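Local structure of water-Soluble Chlorophyll Protein (Brassica oleracea var. botrytis, 6S2Z) at residues Q3-N8 / G131-K136; C41-T46 / P88-L93; P54-S59 / F82-W87. The protein binds chlorophyll without belonging to a photosynthetic membrane complex, holding the pigment in a water-soluble tetramer, and is related to Kunitz-type protease inhibitors. One frame throughout, in Å; residues are numbered along the deposited sequence.

Contact 1 of 3, residues Q3-N8 / G131-K136; sequences QVKDSN and GAHTYK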
loop_
_atom_site.group_PDB
_atom_site.type_symbol
_atom_site.label_atom_id
_atom_site.label_comp_id
_atom_site.label_asym_id
_atom_site.label_seq_id
_atom_site.Cartn_x
_atom_site.Cartn_y
_atom_site.Cartn_z
ATOM N N GLN A 3 39.041 -10.493 -15.044
ATOM C CA GLN A 3 38.517 -9.345 -14.334
ATOM C C GLN A 3 37.185 -8.978 -14.973
ATOM O O GLN A 3 37.102 -8.836 -16.190
ATOM C CB GLN A 3 39.492 -8.169 -14.416
ATOM C CG GLN A 3 40.773 -8.359 -13.613
ATOM C CD GLN A 3 41.729 -7.215 -13.855
ATOM O OE1 GLN A 3 41.473 -6.323 -14.664
ATOM N NE2 GLN A 3 42.851 -7.230 -13.157
ATOM N N VAL A 4 36.162 -8.820 -14.130
ATOM C CA VAL A 4 34.866 -8.307 -14.538
ATOM C C VAL A 4 35.046 -6.826 -14.847
ATOM O O VAL A 4 35.687 -6.120 -14.079
ATOM C CB VAL A 4 33.813 -8.589 -13.441
ATOM C CG1 VAL A 4 32.494 -7.857 -13.678
ATOM C CG2 VAL A 4 33.555 -10.078 -13.296
ATOM N N LYS A 5 34.492 -6.363 -15.972
ATOM C CA LYS A 5 34.642 -4.976 -16.397
ATOM C C LYS A 5 33.307 -4.234 -16.284
ATOM O O LYS A 5 32.252 -4.772 -16.587
ATOM C CB LYS A 5 35.209 -4.920 -17.821
ATOM C CG LYS A 5 36.595 -5.538 -17.974
ATOM C CD LYS A 5 37.315 -5.147 -19.251
ATOM C CE LYS A 5 38.610 -5.913 -19.466
ATOM N NZ LYS A 5 39.071 -5.812 -20.874
ATOM N N ASP A 6 33.359 -2.978 -15.850
ATOM C CA ASP A 6 32.180 -2.136 -15.791
ATOM C C ASP A 6 31.855 -1.636 -17.197
ATOM O O ASP A 6 32.573 -1.948 -18.139
ATOM C CB ASP A 6 32.370 -1.002 -14.784
ATOM C CG ASP A 6 33.462 0.002 -15.145
ATOM O OD1 ASP A 6 33.737 0.190 -16.366
ATOM O OD2 ASP A 6 34.039 0.583 -14.197
ATOM N N SER A 7 30.811 -0.812 -17.315
ATOM C CA SER A 7 30.286 -0.397 -18.608
ATOM C C SER A 7 31.230 0.571 -19.325
ATOM O O SER A 7 30.988 0.923 -20.474
ATOM C CB SER A 7 28.904 0.190 -18.473
ATOM O OG SER A 7 28.962 1.414 -17.755
ATOM N N ASN A 8 32.305 0.996 -18.651
ATOM C CA ASN A 8 33.291 1.882 -19.257
ATOM C C ASN A 8 34.569 1.110 -19.603
ATOM O O ASN A 8 35.544 1.707 -20.063
ATOM C CB ASN A 8 33.663 3.037 -18.326
ATOM C CG ASN A 8 32.573 4.071 -18.133
ATOM O OD1 ASN A 8 31.874 4.442 -19.082
ATOM N ND2 ASN A 8 32.480 4.582 -16.915
ATOM N N GLY A 131 28.246 -9.894 -26.135
ATOM C CA GLY A 131 28.063 -8.464 -25.986
ATOM C C GLY A 131 29.226 -7.928 -25.169
ATOM O O GLY A 131 29.843 -8.680 -24.419
ATOM N N ALA A 132 29.539 -6.646 -25.362
ATOM C CA ALA A 132 30.621 -6.002 -24.641
ATOM C C ALA A 132 30.194 -5.771 -23.189
ATOM O O ALA A 132 29.075 -5.325 -22.925
ATOM C CB ALA A 132 30.988 -4.715 -25.343
ATOM N N HIS A 133 31.091 -6.130 -22.261
ATOM C CA HIS A 133 30.915 -5.918 -20.832
ATOM C C HIS A 133 29.519 -6.363 -20.395
ATOM O O HIS A 133 28.897 -5.709 -19.561
ATOM C CB HIS A 133 31.168 -4.446 -20.457
ATOM C CG HIS A 133 32.207 -3.740 -21.266
ATOM N ND1 HIS A 133 33.501 -4.231 -21.418
ATOM C CD2 HIS A 133 32.162 -2.564 -21.938
ATOM C CE1 HIS A 133 34.201 -3.399 -22.169
ATOM N NE2 HIS A 133 33.401 -2.360 -22.493
ATOM N N THR A 134 29.023 -7.451 -20.992
ATOM C CA THR A 134 27.754 -8.051 -20.611
ATOM C C THR A 134 28.022 -9.342 -19.842
ATOM O O THR A 134 28.902 -10.115 -20.207
ATOM C CB THR A 134 26.889 -8.309 -21.845
ATOM O OG1 THR A 134 26.655 -7.059 -22.495
ATOM C CG2 THR A 134 25.586 -9.010 -21.533
ATOM N N TYR A 135 27.257 -9.583 -18.778
ATOM C CA TYR A 135 27.549 -10.685 -17.873
ATOM C C TYR A 135 26.251 -11.389 -17.473
ATOM O O TYR A 135 25.164 -10.863 -17.703
ATOM C CB TYR A 135 28.322 -10.184 -16.645
ATOM C CG TYR A 135 29.702 -9.645 -16.946
ATOM C CD1 TYR A 135 30.817 -10.473 -16.933
ATOM C CD2 TYR A 135 29.896 -8.306 -17.239
ATOM C CE1 TYR A 135 32.084 -9.992 -17.225
ATOM C CE2 TYR A 135 31.152 -7.807 -17.531
ATOM C CZ TYR A 135 32.249 -8.654 -17.535
ATOM O OH TYR A 135 33.486 -8.160 -17.824
ATOM N N LYS A 136 26.372 -12.594 -16.902
ATOM C CA LYS A 136 25.238 -13.204 -16.232
ATOM C C LYS A 136 25.647 -13.530 -14.801
ATOM O O LYS A 136 26.835 -13.560 -14.491
ATOM C CB LYS A 136 24.674 -14.406 -16.997
ATOM C CG LYS A 136 25.648 -15.552 -17.223
ATOM C CD LYS A 136 25.011 -16.755 -17.869
ATOM C CE LYS A 136 25.915 -17.968 -18.022
ATOM N NZ LYS A 136 25.105 -19.164 -18.375
HETATM O O HOH W 1 29.816 -4.185 -17.169
#
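Tyr135 and the backbone of Val4 and Lys5 make the close-packed part of this contact. The phenol ring reaches out of the 131-136 segment until its hydroxyl lies beside the N-terminal chain, and there OH accepts the N-H of Lys5, with Lys5 N to Tyr135 OH 2.8 Å and an angle of 162° at the hydrogen. Val4 covers one face of the same ring. Its CG1, set opposite the backbone N by a chi1 of 169°, stands 4.1 Å from the centroid of the Tyr135 ring and only 16° off the ring normal, a CH-pi contact displaced toward the hydroxyl end, with CZ of Tyr135 the nearest ring atom. The bond and the methyl together help to hold the ring against the N-terminal chain. Val4 also packs on Ile126 and Phe171, from strands 125-128 and 169-173, and Tyr135 shares Ile126. In this beta-trefoil of the Kunitz inhibitor family, the contact lays the N-terminal segment, which has no regular strand structure here, against the loop leading into strand 135-139 and Tyr135 on it. Toward solvent the fit is looser. His133, in a backbone conformation with positive phi, turns its ring to the chain at Asp6, whose carbonyl O lies over one face, off-centre, 3.6 Å from His133 CG; CB of Ala132 lies on the opposite face. A water bridges the backbones, donating to Lys5 O at 2.6 Å and to His133 O at 3.0 Å. The aliphatic base of Lys5 remains near His133, CB to ND1 4.0 Å, while the rest of the extended chain leads away. Beyond it the segment bends in an Asx turn, Asp6 OD1 taking the N-H of Asn8 from above its carboxylate plane and also bonding Asn10 N.

Contact 2 of 3, residues C41-T46 / P88-L93; sequences CPLGIT and PVCNEL. With CHL (chlorophyll b), chain B.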
loop_
_atom_site.group_PDB
_atom_site.type_symbol
_atom_site.label_atom_id
_atom_site.label_comp_id
_atom_site.label_asym_id
_atom_site.label_seq_id
_atom_site.Cartn_x
_atom_site.Cartn_y
_atom_site.Cartn_z
ATOM N N CYS A 41 8.427 -8.434 4.054
ATOM C CA CYS A 41 9.813 -8.818 4.251
ATOM C C CYS A 41 9.905 -10.335 4.164
ATOM O O CYS A 41 9.038 -11.017 4.690
ATOM C CB CYS A 41 10.364 -8.345 5.590
ATOM S SG CYS A 41 10.242 -6.556 5.799
ATOM N N PRO A 42 10.939 -10.902 3.495
ATOM C CA PRO A 42 11.981 -10.094 2.848
ATOM C C PRO A 42 11.588 -9.553 1.470
ATOM O O PRO A 42 10.738 -10.117 0.800
ATOM C CB PRO A 42 13.149 -11.092 2.742
ATOM C CG PRO A 42 12.485 -12.458 2.618
ATOM C CD PRO A 42 11.179 -12.355 3.381
ATOM N N LEU A 43 12.238 -8.464 1.048
ATOM C CA LEU A 43 11.999 -7.856 -0.247
ATOM C C LEU A 43 12.576 -8.727 -1.357
ATOM O O LEU A 43 13.563 -9.425 -1.145
ATOM C CB LEU A 43 12.648 -6.462 -0.281
ATOM C CG LEU A 43 12.064 -5.470 0.732
ATOM C CD1 LEU A 43 12.989 -4.282 0.955
ATOM C CD2 LEU A 43 10.663 -5.021 0.306
ATOM N N GLY A 44 12.004 -8.615 -2.561
ATOM C CA GLY A 44 12.629 -9.202 -3.732
ATOM C C GLY A 44 13.398 -8.148 -4.513
ATOM O O GLY A 44 13.611 -7.049 -4.010
ATOM N N ILE A 45 13.807 -8.494 -5.739
ATOM C CA ILE A 45 14.609 -7.623 -6.582
ATOM C C ILE A 45 13.968 -7.613 -7.959
ATOM O O ILE A 45 13.528 -8.642 -8.452
ATOM C CB ILE A 45 16.085 -8.073 -6.647
ATOM C CG1 ILE A 45 16.633 -8.384 -5.253
ATOM C CG2 ILE A 45 16.946 -7.037 -7.364
ATOM C CD1 ILE A 45 18.140 -8.665 -5.237
ATOM N N THR A 46 13.894 -6.425 -8.553
ATOM C CA THR A 46 13.061 -6.171 -9.707
ATOM C C THR A 46 13.859 -5.252 -10.627
ATOM O O THR A 46 14.668 -4.444 -10.150
ATOM C CB THR A 46 11.759 -5.487 -9.248
ATOM O OG1 THR A 46 11.148 -6.333 -8.270
ATOM C CG2 THR A 46 10.794 -5.219 -10.381
ATOM N N PRO A 88 13.941 2.025 5.070
ATOM C CA PRO A 88 12.832 2.115 6.022
ATOM C C PRO A 88 12.079 0.851 6.417
ATOM O O PRO A 88 11.330 0.881 7.390
ATOM C CB PRO A 88 11.786 2.975 5.296
ATOM C CG PRO A 88 12.075 2.777 3.833
ATOM C CD PRO A 88 13.563 2.530 3.745
ATOM N N VAL A 89 12.229 -0.232 5.648
ATOM C CA VAL A 89 11.556 -1.477 5.987
ATOM C C VAL A 89 12.542 -2.648 5.946
ATOM O O VAL A 89 13.573 -2.582 5.279
ATOM C CB VAL A 89 10.326 -1.727 5.092
ATOM C CG1 VAL A 89 9.285 -0.626 5.234
ATOM C CG2 VAL A 89 10.710 -1.913 3.637
ATOM N N CYS A 90 12.181 -3.728 6.657
ATOM C CA CYS A 90 12.866 -5.010 6.595
ATOM C C CYS A 90 14.251 -4.896 7.213
ATOM O O CYS A 90 15.212 -5.460 6.695
ATOM C CB CYS A 90 12.975 -5.508 5.157
ATOM S SG CYS A 90 11.357 -5.685 4.359
ATOM N N ASN A 91 14.312 -4.206 8.356
ATOM C CA ASN A 91 15.562 -3.754 8.953
ATOM C C ASN A 91 16.226 -4.826 9.805
ATOM O O ASN A 91 17.396 -4.690 10.140
ATOM C CB ASN A 91 15.350 -2.493 9.780
ATOM C CG ASN A 91 15.362 -1.289 8.880
ATOM O OD1 ASN A 91 14.352 -0.589 8.789
ATOM N ND2 ASN A 91 16.469 -1.101 8.171
ATOM N N GLU A 92 15.453 -5.846 10.179
ATOM C CA GLU A 92 15.946 -6.966 10.960
ATOM C C GLU A 92 16.752 -7.887 10.041
ATOM O O GLU A 92 17.462 -8.757 10.536
ATOM C CB GLU A 92 14.785 -7.643 11.702
ATOM C CG GLU A 92 13.704 -8.227 10.786
ATOM C CD GLU A 92 12.754 -7.292 10.032
ATOM O OE1 GLU A 92 12.718 -6.073 10.343
ATOM O OE2 GLU A 92 12.022 -7.791 9.139
ATOM N N LEU A 93 16.659 -7.635 8.718
ATOM C CA LEU A 93 17.326 -8.389 7.660
ATOM C C LEU A 93 18.447 -7.542 7.063
ATOM O O LEU A 93 18.381 -6.318 7.109
ATOM C CB LEU A 93 16.302 -8.744 6.577
ATOM C CG LEU A 93 15.191 -9.699 7.022
ATOM C CD1 LEU A 93 14.272 -10.048 5.858
ATOM C CD2 LEU A 93 15.759 -10.974 7.657
HETATM MG MG CHL B . 11.780 -0.291 -4.079
HETATM C CHA CHL B . 11.698 1.034 -7.203
HETATM C CHB CHL B . 8.529 -1.098 -4.484
HETATM C CHC CHL B . 11.613 -1.065 -0.790
HETATM C CHD CHL B . 14.810 1.377 -3.500
HETATM N NA CHL B . 10.451 -0.291 -5.598
HETATM C C1A CHL B . 10.619 0.139 -6.762
HETATM C C2A CHL B . 9.552 -0.190 -7.722
HETATM C C3A CHL B . 8.481 -0.681 -6.810
HETATM C C4A CHL B . 9.195 -0.692 -5.534
HETATM C CMA CHL B . 7.336 0.297 -6.760
HETATM C CAA CHL B . 9.958 -1.079 -8.890
HETATM C CBA CHL B . 8.833 -1.551 -9.776
HETATM C CGA CHL B . 8.431 -0.681 -10.928
HETATM O O1A CHL B . 9.001 -0.736 -11.936
HETATM O O2A CHL B . 7.285 0.150 -10.835
HETATM N NB CHL B . 10.296 -1.010 -2.834
HETATM C C1B CHL B . 9.028 -1.257 -3.123
HETATM C C2B CHL B . 8.169 -1.695 -2.030
HETATM C C3B CHL B . 9.110 -1.674 -0.949
HETATM C C4B CHL B . 10.368 -1.245 -1.546
HETATM C CMB CHL B . 6.720 -2.046 -2.034
HETATM C CAB CHL B . 8.875 -2.028 0.460
HETATM C CBB CHL B . 7.882 -1.594 1.139
HETATM N NC CHL B . 12.985 0.076 -2.428
HETATM C C1C CHL B . 12.778 -0.281 -1.182
HETATM C C2C CHL B . 13.829 0.131 -0.258
HETATM C C3C CHL B . 14.771 0.842 -1.040
HETATM C C4C CHL B . 14.139 0.761 -2.347
HETATM C CMC CHL B . 13.978 -0.066 1.191
HETATM O OMC CHL B . 13.212 -0.696 1.824
HETATM C CAC CHL B . 16.036 1.507 -0.593
HETATM C CBC CHL B . 15.763 2.891 -0.134
HETATM N ND CHL B . 13.069 0.938 -5.076
HETATM C C1D CHL B . 14.187 1.562 -4.803
HETATM C C2D CHL B . 14.678 2.383 -5.932
HETATM C C3D CHL B . 13.627 2.104 -6.893
HETATM C C4D CHL B . 12.790 1.303 -6.328
HETATM C CMD CHL B . 15.890 3.222 -6.197
HETATM C CAD CHL B . 13.169 2.411 -8.258
HETATM O OBD CHL B . 13.773 3.121 -9.081
HETATM C CBD CHL B . 11.902 1.707 -8.501
HETATM C CGD CHL B . 10.827 2.629 -8.960
HETATM O O1D CHL B . 10.371 2.547 -10.033
HETATM O O2D CHL B . 10.311 3.652 -8.154
HETATM C CED CHL B . 9.543 4.658 -8.698
HETATM C C1 CHL B . 7.132 1.479 -11.243
HETATM C C2 CHL B . 5.721 1.828 -10.925
HETATM C C3 CHL B . 5.365 3.046 -10.539
HETATM C C4 CHL B . 6.365 4.114 -10.456
HETATM C C5 CHL B . 3.965 3.364 -10.202
HETATM C C6 CHL B . 3.872 3.778 -8.759
HETATM C C7 CHL B . 4.567 2.860 -7.788
HETATM C C8 CHL B . 4.422 3.393 -6.376
HETATM C C9 CHL B . 5.697 4.019 -5.858
HETATM C C10 CHL B . 3.902 2.331 -5.437
HETATM C C11 CHL B . 2.462 2.088 -5.726
HETATM C C12 CHL B . 1.834 1.438 -4.531
HETATM C C13 CHL B . 0.568 0.682 -4.872
HETATM C C14 CHL B . -0.553 1.599 -5.284
HETATM C C15 CHL B . 0.144 -0.139 -3.676
HETATM C C16 CHL B . -0.874 -1.197 -4.065
HETATM C C17 CHL B . -1.355 -2.003 -2.870
HETATM C C18 CHL B . -2.009 -3.283 -3.333
HETATM C C19 CHL B . -1.664 -4.409 -2.422
HETATM C C20 CHL B . -3.482 -3.105 -3.305
#
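Cys41 and Cys90 are joined by a disulfide that ties the start of the 41-46 segment to the loop following strand 78-82 of the beta-trefoil, next to the chlorophyll b pocket. The covalent link is the shortest approach, Cys41 SG to Cys90 SG 2.0 Å, and its chi3 of -91° sets the two CB-S bonds almost at right angles when viewed along the S-S bond. Cys90, with positive phi, begins a type I beta turn that ends at Leu93.

Apolar packing adds two patches beside the bridge. In one, CD1 of Leu93 meets CB of Pro42 at 3.5 Å, next to the cis peptide bond between Cys41 and Pro42; Pro42 also leans on Ile112. In the second, CG of Leu43 lies 3.7 Å from SG of Cys90, and its CD1 touches CG2 of Val89 more loosely. Separate from these is a loose van der Waals approach of a polar group, OE2 of exposed Glu92 to CB of Cys41 at 4.0 Å.

Pigment contacts form a further group, and they make the disulfide a neighbour of the pocket wall. Leu43 divides its methyls: CD2 packs on CAB of the vinyl group at 3.5 Å, whereas CD1 faces the formyl oxygen OMC. Leu43 also comes close to Pro32, the axial residue at the pigment's magnesium. Pro88 puts CD beside the formyl carbon CMC and packs on Leu152 of a second subunit. Val89 CG1 lies opposite its carbonyl carbon (chi1 -61°), leaving CG2 directed to the pigment, 3.3 Å from the formyl oxygen OMC.

Contact 3 of 3, residues P54-S59 / F82-W87; sequences PGLPVS and FRSEIW. With CHL (chlorophyll b), chain B.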
loop_
_atom_site.group_PDB
_atom_site.type_symbol
_atom_site.label_atom_id
_atom_site.label_comp_id
_atom_site.label_asym_id
_atom_site.label_seq_id
_atom_site.Cartn_x
_atom_site.Cartn_y
_atom_site.Cartn_z
ATOM N N PRO A 54 18.456 4.549 -12.454
ATOM C CA PRO A 54 19.700 3.816 -12.702
ATOM C C PRO A 54 19.817 2.517 -11.908
ATOM O O PRO A 54 20.706 1.706 -12.190
ATOM C CB PRO A 54 20.768 4.833 -12.269
ATOM C CG PRO A 54 20.096 5.621 -11.122
ATOM C CD PRO A 54 18.640 5.692 -11.532
ATOM N N GLY A 55 18.906 2.348 -10.929
ATOM C CA GLY A 55 18.926 1.264 -9.960
ATOM C C GLY A 55 19.428 1.715 -8.586
ATOM O O GLY A 55 19.979 2.808 -8.426
ATOM N N LEU A 56 19.260 0.849 -7.586
ATOM C CA LEU A 56 19.879 1.082 -6.301
ATOM C C LEU A 56 21.298 0.508 -6.333
ATOM O O LEU A 56 21.506 -0.603 -6.808
ATOM C CB LEU A 56 19.019 0.466 -5.192
ATOM C CG LEU A 56 19.458 0.838 -3.774
ATOM C CD1 LEU A 56 19.193 2.322 -3.483
ATOM C CD2 LEU A 56 18.781 -0.056 -2.750
ATOM N N PRO A 57 22.320 1.264 -5.879
ATOM C CA PRO A 57 23.704 0.791 -5.906
ATOM C C PRO A 57 23.961 -0.492 -5.125
ATOM O O PRO A 57 23.352 -0.711 -4.069
ATOM C CB PRO A 57 24.480 1.933 -5.237
ATOM C CG PRO A 57 23.641 3.152 -5.562
ATOM C CD PRO A 57 22.209 2.666 -5.442
ATOM N N VAL A 58 24.890 -1.301 -5.659
ATOM C CA VAL A 58 25.391 -2.484 -4.977
ATOM C C VAL A 58 26.918 -2.432 -4.875
ATOM O O VAL A 58 27.596 -1.654 -5.564
ATOM C CB VAL A 58 24.946 -3.766 -5.692
ATOM C CG1 VAL A 58 23.442 -3.800 -5.900
ATOM C CG2 VAL A 58 25.687 -3.917 -7.017
ATOM N N SER A 59 27.451 -3.298 -4.005
ATOM C CA SER A 59 28.879 -3.545 -3.965
ATOM C C SER A 59 29.114 -5.047 -3.881
ATOM O O SER A 59 28.248 -5.798 -3.417
ATOM C CB SER A 59 29.551 -2.793 -2.843
ATOM O OG SER A 59 29.105 -3.274 -1.588
ATOM N N PHE A 82 23.017 -4.429 -1.541
ATOM C CA PHE A 82 22.526 -3.090 -1.803
ATOM C C PHE A 82 23.157 -2.102 -0.822
ATOM O O PHE A 82 23.375 -2.408 0.352
ATOM C CB PHE A 82 20.998 -3.082 -1.743
ATOM C CG PHE A 82 20.329 -3.510 -3.017
ATOM C CD1 PHE A 82 20.594 -2.852 -4.208
ATOM C CD2 PHE A 82 19.430 -4.567 -3.020
ATOM C CE1 PHE A 82 19.933 -3.219 -5.368
ATOM C CE2 PHE A 82 18.783 -4.945 -4.187
ATOM C CZ PHE A 82 19.030 -4.265 -5.356
ATOM N N ARG A 83 23.454 -0.907 -1.332
ATOM C CA ARG A 83 24.110 0.116 -0.542
ATOM C C ARG A 83 23.191 1.323 -0.519
ATOM O O ARG A 83 22.997 1.974 -1.550
ATOM C CB ARG A 83 25.461 0.488 -1.160
ATOM C CG ARG A 83 26.458 -0.657 -1.262
ATOM C CD ARG A 83 26.965 -1.205 0.060
ATOM N NE ARG A 83 27.658 -0.264 0.927
ATOM C CZ ARG A 83 28.872 0.245 0.693
ATOM N NH1 ARG A 83 29.536 -0.062 -0.411
ATOM N NH2 ARG A 83 29.419 1.084 1.556
ATOM N N SER A 84 22.621 1.585 0.672
ATOM C CA SER A 84 21.666 2.662 0.878
ATOM C C SER A 84 21.660 3.127 2.336
ATOM O O SER A 84 21.418 2.338 3.247
ATOM C CB SER A 84 20.291 2.246 0.460
ATOM O OG SER A 84 19.462 3.389 0.463
ATOM N N GLU A 85 21.888 4.430 2.533
ATOM C CA GLU A 85 21.736 5.073 3.832
ATOM C C GLU A 85 20.305 4.877 4.326
ATOM O O GLU A 85 20.082 4.370 5.416
ATOM C CB GLU A 85 22.064 6.568 3.746
ATOM C CG GLU A 85 22.740 7.099 5.000
ATOM C CD GLU A 85 24.201 6.692 5.068
ATOM O OE1 GLU A 85 25.066 7.543 4.761
ATOM O OE2 GLU A 85 24.469 5.519 5.392
ATOM N N ILE A 86 19.350 5.286 3.489
ATOM C CA ILE A 86 17.926 5.152 3.746
ATOM C C ILE A 86 17.523 3.694 3.516
ATOM O O ILE A 86 17.804 3.131 2.459
ATOM C CB ILE A 86 17.159 6.124 2.819
ATOM C CG1 ILE A 86 17.373 7.584 3.246
ATOM C CG2 ILE A 86 15.674 5.758 2.728
ATOM C CD1 ILE A 86 17.827 8.510 2.134
ATOM N N TRP A 87 16.882 3.092 4.521
ATOM C CA TRP A 87 16.319 1.752 4.413
ATOM C C TRP A 87 15.188 1.629 5.434
ATOM O O TRP A 87 15.427 1.245 6.582
ATOM C CB TRP A 87 17.426 0.704 4.608
ATOM C CG TRP A 87 17.112 -0.673 4.096
ATOM C CD1 TRP A 87 16.499 -1.685 4.782
ATOM C CD2 TRP A 87 17.438 -1.208 2.799
ATOM N NE1 TRP A 87 16.382 -2.794 3.985
ATOM C CE2 TRP A 87 16.954 -2.533 2.766
ATOM C CE3 TRP A 87 18.069 -0.696 1.660
ATOM C CZ2 TRP A 87 17.098 -3.346 1.644
ATOM C CZ3 TRP A 87 18.213 -1.502 0.548
ATOM C CH2 TRP A 87 17.728 -2.809 0.540
HETATM MG MG CHL B . 11.780 -0.291 -4.079
HETATM C CHA CHL B . 11.698 1.034 -7.203
HETATM C CHB CHL B . 8.529 -1.098 -4.484
HETATM C CHC CHL B . 11.613 -1.065 -0.790
HETATM C CHD CHL B . 14.810 1.377 -3.500
HETATM N NA CHL B . 10.451 -0.291 -5.598
HETATM C C1A CHL B . 10.619 0.139 -6.762
HETATM C C2A CHL B . 9.552 -0.190 -7.722
HETATM C C3A CHL B . 8.481 -0.681 -6.810
HETATM C C4A CHL B . 9.195 -0.692 -5.534
HETATM C CMA CHL B . 7.336 0.297 -6.760
HETATM C CAA CHL B . 9.958 -1.079 -8.890
HETATM C CBA CHL B . 8.833 -1.551 -9.776
HETATM C CGA CHL B . 8.431 -0.681 -10.928
HETATM O O1A CHL B . 9.001 -0.736 -11.936
HETATM O O2A CHL B . 7.285 0.150 -10.835
HETATM N NB CHL B . 10.296 -1.010 -2.834
HETATM C C1B CHL B . 9.028 -1.257 -3.123
HETATM C C2B CHL B . 8.169 -1.695 -2.030
HETATM C C3B CHL B . 9.110 -1.674 -0.949
HETATM C C4B CHL B . 10.368 -1.245 -1.546
HETATM C CMB CHL B . 6.720 -2.046 -2.034
HETATM C CAB CHL B . 8.875 -2.028 0.460
HETATM C CBB CHL B . 7.882 -1.594 1.139
HETATM N NC CHL B . 12.985 0.076 -2.428
HETATM C C1C CHL B . 12.778 -0.281 -1.182
HETATM C C2C CHL B . 13.829 0.131 -0.258
HETATM C C3C CHL B . 14.771 0.842 -1.040
HETATM C C4C CHL B . 14.139 0.761 -2.347
HETATM C CMC CHL B . 13.978 -0.066 1.191
HETATM O OMC CHL B . 13.212 -0.696 1.824
HETATM C CAC CHL B . 16.036 1.507 -0.593
HETATM C CBC CHL B . 15.763 2.891 -0.134
HETATM N ND CHL B . 13.069 0.938 -5.076
HETATM C C1D CHL B . 14.187 1.562 -4.803
HETATM C C2D CHL B . 14.678 2.383 -5.932
HETATM C C3D CHL B . 13.627 2.104 -6.893
HETATM C C4D CHL B . 12.790 1.303 -6.328
HETATM C CMD CHL B . 15.890 3.222 -6.197
HETATM C CAD CHL B . 13.169 2.411 -8.258
HETATM O OBD CHL B . 13.773 3.121 -9.081
HETATM C CBD CHL B . 11.902 1.707 -8.501
HETATM C CGD CHL B . 10.827 2.629 -8.960
HETATM O O1D CHL B . 10.371 2.547 -10.033
HETATM O O2D CHL B . 10.311 3.652 -8.154
HETATM C CED CHL B . 9.543 4.658 -8.698
HETATM C C1 CHL B . 7.132 1.479 -11.243
HETATM C C2 CHL B . 5.721 1.828 -10.925
HETATM C C3 CHL B . 5.365 3.046 -10.539
HETATM C C4 CHL B . 6.365 4.114 -10.456
HETATM C C5 CHL B . 3.965 3.364 -10.202
HETATM C C6 CHL B . 3.872 3.778 -8.759
HETATM C C7 CHL B . 4.567 2.860 -7.788
HETATM C C8 CHL B . 4.422 3.393 -6.376
HETATM C C9 CHL B . 5.697 4.019 -5.858
HETATM C C10 CHL B . 3.902 2.331 -5.437
HETATM C C11 CHL B . 2.462 2.088 -5.726
HETATM C C12 CHL B . 1.834 1.438 -4.531
HETATM C C13 CHL B . 0.568 0.682 -4.872
HETATM C C14 CHL B . -0.553 1.599 -5.284
HETATM C C15 CHL B . 0.144 -0.139 -3.676
HETATM C C16 CHL B . -0.874 -1.197 -4.065
HETATM C C17 CHL B . -1.355 -2.003 -2.870
HETATM C C18 CHL B . -2.009 -3.283 -3.333
HETATM C C19 CHL B . -1.664 -4.409 -2.422
HETATM C C20 CHL B . -3.482 -3.105 -3.305
#
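Leu56 reaches from the 54-59 segment across Phe82 to Trp87 and the pigment. Its CB lies 3.8 Å from CE1 of Phe82. CG, opposite the backbone N (chi1 -171°), passes CD1 of the same ring. The chain then forks: CD1 turns to Ser84, 4.1 Å from its CB, while CD2 touches both aromatic residues, 3.6 Å from CD1 of Phe82 and 3.6 Å from CZ3 of Trp87, and reaches CAC of the pigment's ethyl group at 3.8 Å. At Trp87 this methyl comes to the ring edge; over one face sits the formyl carbon CMC of the pigment.

Next to these apolar contacts the backbones pair at the end of the hairpin formed by strands 58-62 and 78-82 of the beta-trefoil. Val58 and Phe82 are an antiparallel non-hydrogen-bonded pair, and CG1 of Val58 packs against the Phe82 ring. One step on, Arg83 N donates to Pro57 O at 2.7 Å, and the Arg83 chain, bent at chi2 and chi3, brings CD to 3.4 Å from Ser59 OG. Pro57 also packs on Tyr52 of a second subunit.

Ser84 OG donates to Ile86 O at 2.6 Å, bridging the bend beside the ethyl group. Ile86 O, near CBC, thus already has a hydroxyl partner; the ethyl and formyl carbons are met mainly by van der Waals contact, which probably helps to seat this edge of the pigment.

From the N terminus, the chain first passes residues 3-8, whose partner comes only at 131-136, so contact 1 closes the longest loop and encloses the other two. Within it, 41-46 runs into strand 44-47, and contact 2 links this approach to 88-93, in the loop after strand 78-82. Inside that loop, contact 3 joins 54-59 to 82-87, tying the paired strands 58-62 and 78-82 to the same post-strand loop. The three are concentric, none crossing another. Contacts 2 and 3 adjoin, with Ile45 against Phe82, and both line one chlorophyll b. Contact 1, centred 28 Å from contact 2, ties the N-terminal segment to strand 135-139, away from the pigment.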